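Local coordinates for phosphatidylglycerophosphatase and protein-tyrosine phosphatase 1 (Mus musculus, PDB 3RGO), which dephosphorylates phosphatidylglycerophosphate to phosphatidylglycerol, an essential step on the mitochondrial pathway to cardiolipin, at residues A109-I123 with L140-A152. Numbering follows the deposited sequence.
Sequences AYLIQVHNWSPEEAI and LEVLKEFHKEITA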
loop_
_atom_site.group_PDB
_atom_site.type_symbol
_atom_site.label_atom_id
_atom_site.label_comp_id
_atom_site.label_asym_id
_atom_site.label_seq_id
_atom_site.Cartn_x
_atom_site.Cartn_y
_atom_site.Cartn_z
ATOM N N ALA A 109 -4.271 -6.177 -1.774
ATOM C CA ALA A 109 -3.824 -7.352 -1.042
ATOM C C ALA A 109 -4.165 -7.215 0.441
ATOM O O ALA A 109 -4.653 -8.156 1.064
ATOM C CB ALA A 109 -2.327 -7.567 -1.239
ATOM N N TYR A 110 -3.905 -6.034 0.992
ATOM C CA TYR A 110 -4.281 -5.710 2.364
ATOM C C TYR A 110 -5.759 -6.005 2.626
ATOM O O TYR A 110 -6.094 -6.714 3.575
ATOM C CB TYR A 110 -3.967 -4.235 2.651
ATOM C CG TYR A 110 -4.669 -3.650 3.855
ATOM C CD1 TYR A 110 -4.189 -3.871 5.139
ATOM C CD2 TYR A 110 -5.808 -2.866 3.704
ATOM C CE1 TYR A 110 -4.832 -3.334 6.248
ATOM C CE2 TYR A 110 -6.452 -2.324 4.795
ATOM C CZ TYR A 110 -5.964 -2.562 6.066
ATOM O OH TYR A 110 -6.608 -2.021 7.155
ATOM N N LEU A 111 -6.637 -5.465 1.781
ATOM C CA LEU A 111 -8.076 -5.667 1.944
ATOM C C LEU A 111 -8.483 -7.133 1.805
ATOM O O LEU A 111 -9.355 -7.624 2.535
ATOM C CB LEU A 111 -8.850 -4.802 0.950
ATOM C CG LEU A 111 -8.736 -3.289 1.168
ATOM C CD1 LEU A 111 -9.394 -2.538 0.021
ATOM C CD2 LEU A 111 -9.339 -2.877 2.510
ATOM N N ILE A 112 -7.865 -7.830 0.859
ATOM C CA ILE A 112 -8.134 -9.251 0.690
ATOM C C ILE A 112 -7.889 -9.999 1.991
ATOM O O ILE A 112 -8.728 -10.779 2.440
ATOM C CB ILE A 112 -7.278 -9.863 -0.436
ATOM C CG1 ILE A 112 -7.763 -9.350 -1.798
ATOM C CG2 ILE A 112 -7.330 -11.385 -0.384
ATOM C CD1 ILE A 112 -6.861 -9.722 -2.964
ATOM N N GLN A 113 -6.738 -9.749 2.600
ATOM C CA GLN A 113 -6.366 -10.448 3.817
ATOM C C GLN A 113 -7.247 -10.025 4.986
ATOM O O GLN A 113 -7.757 -10.869 5.717
ATOM C CB GLN A 113 -4.893 -10.217 4.154
ATOM C CG GLN A 113 -4.521 -10.722 5.546
ATOM C CD GLN A 113 -3.051 -11.035 5.681
ATOM O OE1 GLN A 113 -2.346 -11.191 4.686
ATOM N NE2 GLN A 113 -2.577 -11.128 6.918
ATOM N N VAL A 114 -7.424 -8.718 5.151
ATOM C CA VAL A 114 -8.213 -8.186 6.257
ATOM C C VAL A 114 -9.668 -8.659 6.228
ATOM O O VAL A 114 -10.243 -8.983 7.271
ATOM C CB VAL A 114 -8.173 -6.640 6.280
ATOM C CG1 VAL A 114 -9.190 -6.086 7.274
ATOM C CG2 VAL A 114 -6.771 -6.158 6.617
ATOM N N HIS A 115 -10.261 -8.715 5.038
ATOM C CA HIS A 115 -11.689 -9.022 4.937
ATOM C C HIS A 115 -12.003 -10.417 4.412
ATOM O O HIS A 115 -13.169 -10.810 4.333
ATOM C CB HIS A 115 -12.388 -7.979 4.065
ATOM C CG HIS A 115 -12.286 -6.584 4.596
ATOM N ND1 HIS A 115 -12.995 -6.156 5.699
ATOM C CD2 HIS A 115 -11.562 -5.522 4.175
ATOM C CE1 HIS A 115 -12.714 -4.885 5.929
ATOM N NE2 HIS A 115 -11.848 -4.477 5.021
ATOM N N ASN A 116 -10.969 -11.177 4.072
ATOM C CA ASN A 116 -11.174 -12.403 3.329
ATOM C C ASN A 116 -12.082 -12.128 2.127
ATOM O O ASN A 116 -13.068 -12.828 1.910
ATOM C CB ASN A 116 -11.788 -13.487 4.227
ATOM C CG ASN A 116 -11.955 -14.807 3.510
ATOM O OD1 ASN A 116 -11.143 -15.170 2.657
ATOM N ND2 ASN A 116 -13.018 -15.535 3.848
ATOM N N TRP A 117 -11.749 -11.086 1.365
ATOM C CA TRP A 117 -12.495 -10.713 0.161
ATOM C C TRP A 117 -11.841 -11.268 -1.102
ATOM O O TRP A 117 -10.653 -11.589 -1.113
ATOM C CB TRP A 117 -12.571 -9.186 0.015
ATOM C CG TRP A 117 -13.581 -8.496 0.878
ATOM C CD1 TRP A 117 -14.542 -9.081 1.667
ATOM C CD2 TRP A 117 -13.742 -7.082 1.034
ATOM N NE1 TRP A 117 -15.283 -8.110 2.302
ATOM C CE2 TRP A 117 -14.811 -6.877 1.936
ATOM C CE3 TRP A 117 -13.085 -5.967 0.503
ATOM C CZ2 TRP A 117 -15.234 -5.603 2.314
ATOM C CZ3 TRP A 117 -13.507 -4.703 0.884
ATOM C CH2 TRP A 117 -14.575 -4.535 1.778
ATOM N N SER A 118 -12.626 -11.361 -2.169
ATOM C CA SER A 118 -12.094 -11.709 -3.477
ATOM C C SER A 118 -11.271 -10.541 -4.007
ATOM O O SER A 118 -11.467 -9.395 -3.596
ATOM C CB SER A 118 -13.227 -12.019 -4.453
ATOM O OG SER A 118 -13.995 -10.856 -4.711
ATOM N N PRO A 119 -10.337 -10.823 -4.923
ATOM C CA PRO A 119 -9.599 -9.708 -5.520
ATOM C C PRO A 119 -10.550 -8.640 -6.058
ATOM O O PRO A 119 -10.345 -7.466 -5.805
ATOM C CB PRO A 119 -8.822 -10.379 -6.655
ATOM C CG PRO A 119 -8.591 -11.776 -6.151
ATOM C CD PRO A 119 -9.841 -12.135 -5.377
ATOM N N GLU A 120 -11.596 -9.049 -6.769
ATOM C CA GLU A 120 -12.499 -8.085 -7.392
ATOM C C GLU A 120 -13.311 -7.268 -6.380
ATOM O O GLU A 120 -13.606 -6.100 -6.618
ATOM C CB GLU A 120 -13.417 -8.778 -8.410
ATOM C CG GLU A 120 -14.268 -9.884 -7.830
ATOM C CD GLU A 120 -13.651 -11.271 -7.976
ATOM O OE1 GLU A 120 -12.409 -11.396 -7.998
ATOM O OE2 GLU A 120 -14.424 -12.245 -8.061
ATOM N N GLU A 121 -13.674 -7.878 -5.253
ATOM C CA GLU A 121 -14.355 -7.143 -4.189
ATOM C C GLU A 121 -13.468 -6.025 -3.638
ATOM O O GLU A 121 -13.914 -4.893 -3.455
ATOM C CB GLU A 121 -14.779 -8.082 -3.056
ATOM C CG GLU A 121 -16.177 -8.641 -3.221
ATOM C CD GLU A 121 -16.496 -9.724 -2.216
ATOM O OE1 GLU A 121 -15.593 -10.522 -1.879
ATOM O OE2 GLU A 121 -17.658 -9.784 -1.769
ATOM N N ALA A 122 -12.215 -6.361 -3.364
ATOM C CA ALA A 122 -11.244 -5.400 -2.859
ATOM C C ALA A 122 -11.013 -4.265 -3.856
ATOM O O ALA A 122 -11.024 -3.090 -3.493
ATOM C CB ALA A 122 -9.934 -6.097 -2.566
ATOM N N ILE A 123 -10.801 -4.631 -5.115
ATOM C CA ILE A 123 -10.521 -3.646 -6.154
ATOM C C ILE A 123 -11.699 -2.695 -6.338
ATOM O O ILE A 123 -11.528 -1.477 -6.388
ATOM C CB ILE A 123 -10.153 -4.336 -7.485
ATOM C CG1 ILE A 123 -8.818 -5.074 -7.336
ATOM C CG2 ILE A 123 -10.071 -3.319 -8.616
ATOM C CD1 ILE A 123 -8.495 -6.011 -8.486
ATOM N N LEU A 140 -3.673 -8.632 -11.408
ATOM C CA LEU A 140 -4.784 -9.409 -10.863
ATOM C C LEU A 140 -4.405 -10.866 -10.593
ATOM O O LEU A 140 -4.852 -11.462 -9.609
ATOM C CB LEU A 140 -5.994 -9.358 -11.798
ATOM C CG LEU A 140 -7.264 -9.986 -11.222
ATOM C CD1 LEU A 140 -7.719 -9.183 -10.006
ATOM C CD2 LEU A 140 -8.373 -10.072 -12.264
ATOM N N GLU A 141 -3.596 -11.447 -11.473
ATOM C CA GLU A 141 -3.207 -12.846 -11.307
ATOM C C GLU A 141 -2.429 -13.077 -10.007
ATOM O O GLU A 141 -2.604 -14.097 -9.340
ATOM C CB GLU A 141 -2.413 -13.339 -12.516
ATOM C CG GLU A 141 -3.239 -13.427 -13.796
ATOM C CD GLU A 141 -4.380 -14.428 -13.695
ATOM O OE1 GLU A 141 -4.117 -15.650 -13.753
ATOM O OE2 GLU A 141 -5.546 -13.995 -13.565
ATOM N N VAL A 142 -1.575 -12.129 -9.641
ATOM C CA VAL A 142 -0.836 -12.255 -8.393
ATOM C C VAL A 142 -1.766 -12.109 -7.187
ATOM O O VAL A 142 -1.622 -12.826 -6.200
ATOM C CB VAL A 142 0.342 -11.264 -8.318
ATOM C CG1 VAL A 142 0.980 -11.287 -6.929
ATOM C CG2 VAL A 142 1.372 -11.594 -9.399
ATOM N N LEU A 143 -2.721 -11.185 -7.279
ATOM C CA LEU A 143 -3.734 -11.019 -6.239
ATOM C C LEU A 143 -4.571 -12.292 -6.087
ATOM O O LEU A 143 -5.027 -12.620 -4.993
ATOM C CB LEU A 143 -4.643 -9.826 -6.550
ATOM C CG LEU A 143 -4.036 -8.430 -6.383
ATOM C CD1 LEU A 143 -5.032 -7.341 -6.767
ATOM C CD2 LEU A 143 -3.558 -8.235 -4.950
ATOM N N LYS A 144 -4.767 -13.005 -7.189
ATOM C CA LYS A 144 -5.454 -14.300 -7.144
ATOM C C LYS A 144 -4.663 -15.337 -6.350
ATOM O O LYS A 144 -5.239 -16.111 -5.574
ATOM C CB LYS A 144 -5.713 -14.828 -8.557
ATOM C CG LYS A 144 -6.960 -14.275 -9.231
ATOM C CD LYS A 144 -7.313 -15.109 -10.464
ATOM C CE LYS A 144 -8.705 -14.790 -10.999
ATOM N NZ LYS A 144 -8.830 -13.381 -11.459
ATOM N N GLU A 145 -3.349 -15.374 -6.557
ATOM C CA GLU A 145 -2.499 -16.317 -5.829
ATOM C C GLU A 145 -2.444 -15.918 -4.356
ATOM O O GLU A 145 -2.444 -16.770 -3.461
ATOM C CB GLU A 145 -1.085 -16.353 -6.416
ATOM C CG GLU A 145 -0.990 -16.930 -7.824
ATOM C CD GLU A 145 -0.849 -18.444 -7.833
ATOM O OE1 GLU A 145 -1.571 -19.122 -7.069
ATOM O OE2 GLU A 145 -0.014 -18.958 -8.611
ATOM N N PHE A 146 -2.403 -14.612 -4.110
ATOM C CA PHE A 146 -2.379 -14.097 -2.746
ATOM C C PHE A 146 -3.652 -14.519 -2.016
ATOM O O PHE A 146 -3.611 -14.914 -0.849
ATOM C CB PHE A 146 -2.235 -12.566 -2.748
ATOM C CG PHE A 146 -2.075 -11.971 -1.376
ATOM C CD1 PHE A 146 -3.177 -11.521 -0.667
ATOM C CD2 PHE A 146 -0.822 -11.863 -0.798
ATOM C CE1 PHE A 146 -3.030 -10.970 0.590
ATOM C CE2 PHE A 146 -0.669 -11.317 0.457
ATOM C CZ PHE A 146 -1.776 -10.871 1.155
ATOM N N HIS A 147 -4.777 -14.439 -2.722
ATOM C CA HIS A 147 -6.073 -14.851 -2.195
ATOM C C HIS A 147 -6.086 -16.331 -1.798
ATOM O O HIS A 147 -6.631 -16.697 -0.759
ATOM C CB HIS A 147 -7.168 -14.565 -3.225
ATOM C CG HIS A 147 -8.556 -14.813 -2.721
ATOM N ND1 HIS A 147 -9.370 -15.799 -3.234
ATOM C CD2 HIS A 147 -9.272 -14.203 -1.747
ATOM C CE1 HIS A 147 -10.529 -15.784 -2.600
ATOM N NE2 HIS A 147 -10.496 -14.824 -1.694
ATOM N N LYS A 148 -5.482 -17.176 -2.626
ATOM C CA LYS A 148 -5.391 -18.601 -2.322
ATOM C C LYS A 148 -4.533 -18.880 -1.091
ATOM O O LYS A 148 -4.865 -19.744 -0.277
ATOM C CB LYS A 148 -4.841 -19.369 -3.526
ATOM C CG LYS A 148 -5.764 -19.390 -4.730
ATOM C CD LYS A 148 -5.163 -20.203 -5.867
ATOM C CE LYS A 148 -6.056 -20.179 -7.096
ATOM N NZ LYS A 148 -5.507 -21.022 -8.195
ATOM N N GLU A 149 -3.422 -18.158 -0.965
ATOM C CA GLU A 149 -2.517 -18.322 0.169
ATOM C C GLU A 149 -3.174 -17.877 1.468
ATOM O O GLU A 149 -3.022 -18.525 2.510
ATOM C CB GLU A 149 -1.222 -17.538 -0.046
ATOM C CG GLU A 149 -0.305 -18.128 -1.104
ATOM C CD GLU A 149 1.043 -17.432 -1.151
ATOM O OE1 GLU A 149 1.143 -16.306 -0.632
ATOM O OE2 GLU A 149 2.000 -18.009 -1.706
ATOM N N ILE A 150 -3.900 -16.767 1.396
ATOM C CA ILE A 150 -4.615 -16.226 2.546
ATOM C C ILE A 150 -5.646 -17.216 3.061
ATOM O O ILE A 150 -5.775 -17.425 4.269
ATOM C CB ILE A 150 -5.331 -14.903 2.184
ATOM C CG1 ILE A 150 -4.310 -13.778 2.012
ATOM C CG2 ILE A 150 -6.383 -14.556 3.226
ATOM C CD1 ILE A 150 -3.170 -13.821 3.008
ATOM N N THR A 151 -6.377 -17.827 2.135
ATOM C CA THR A 151 -7.394 -18.810 2.478
ATOM C C THR A 151 -6.785 -20.051 3.134
ATOM O O THR A 151 -7.310 -20.564 4.125
ATOM C CB THR A 151 -8.189 -19.230 1.226
ATOM O OG1 THR A 151 -8.723 -18.062 0.588
ATOM C CG2 THR A 151 -9.324 -20.169 1.601
ATOM N N ALA A 152 -5.672 -20.524 2.581
ATOM C CA ALA A 152 -5.010 -21.721 3.090
ATOM C C ALA A 152 -4.386 -21.487 4.465
ATOM O O ALA A 152 -4.324 -22.397 5.291
ATOM C CB ALA A 152 -3.963 -22.210 2.101
HETATM O O HOH W 1 -13.686 -14.643 -0.683
#
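Pro-119 and Leu-143 interlock as reciprocal knobs: the proline ring fits among Leu-140, Leu-143, Lys-144 and His-147, while Leu-143 fits among Ala-109, Ile-112, Pro-119 and Ile-123. The apolar evidence is a run of aliphatic contacts. Leu-140 CD1 meets Ile-123 CD1 at 3.6 Å and also lies against Pro-119 CB, and Leu-143 divides its branches, CD1 facing Ile-123 CD1 and CD2 lying 4.0 Å from Ala-109 CB.

Two CH-pi contacts follow. Ala-109 CB stands over one face of Phe-146, 4.0 Å from the centroid, while Ile-112 CG2 borders that ring at its edge; the ring also meets His-76 of helix 72-88. With an alanine in place of Phe-146, Ala-109 CB would probably lose its aromatic partner and a gap would open beside Ile-112. Pro-119 CD covers a face of His-147, 4.2 Å from its centroid. Holding CG anti to the backbone N (chi1 -174°) carries this imidazole across to the proline, with Ile-112 CG2 at its edge, 3.7 Å from CD2.

Direct hydrogen bonds stay within each segment. Ser-118 and Glu-121 form a capping box: Glu-121 N donates to Ser-118 OG at 3.0 Å, and Ser-118 N to the anti lone pair of Glu-121 OE1 at 3.1 Å, which fixes the start of the helix that presents Pro-119. Between segments, a water donates to Asn-116 O and is only weakly linked to His-147 NE2, near the imidazole plane.

The axis of 140-152 lies 24° from that of 109-115 and 115° from that of 119-123, so helix 137-154 packs against both helices and the turn that joins them in the phosphatase domain's helical layer. Without direct hydrogen bonds between the segments, the association rests on shape and mainly apolar and CH-pi packing, with 642 Å² buried in all.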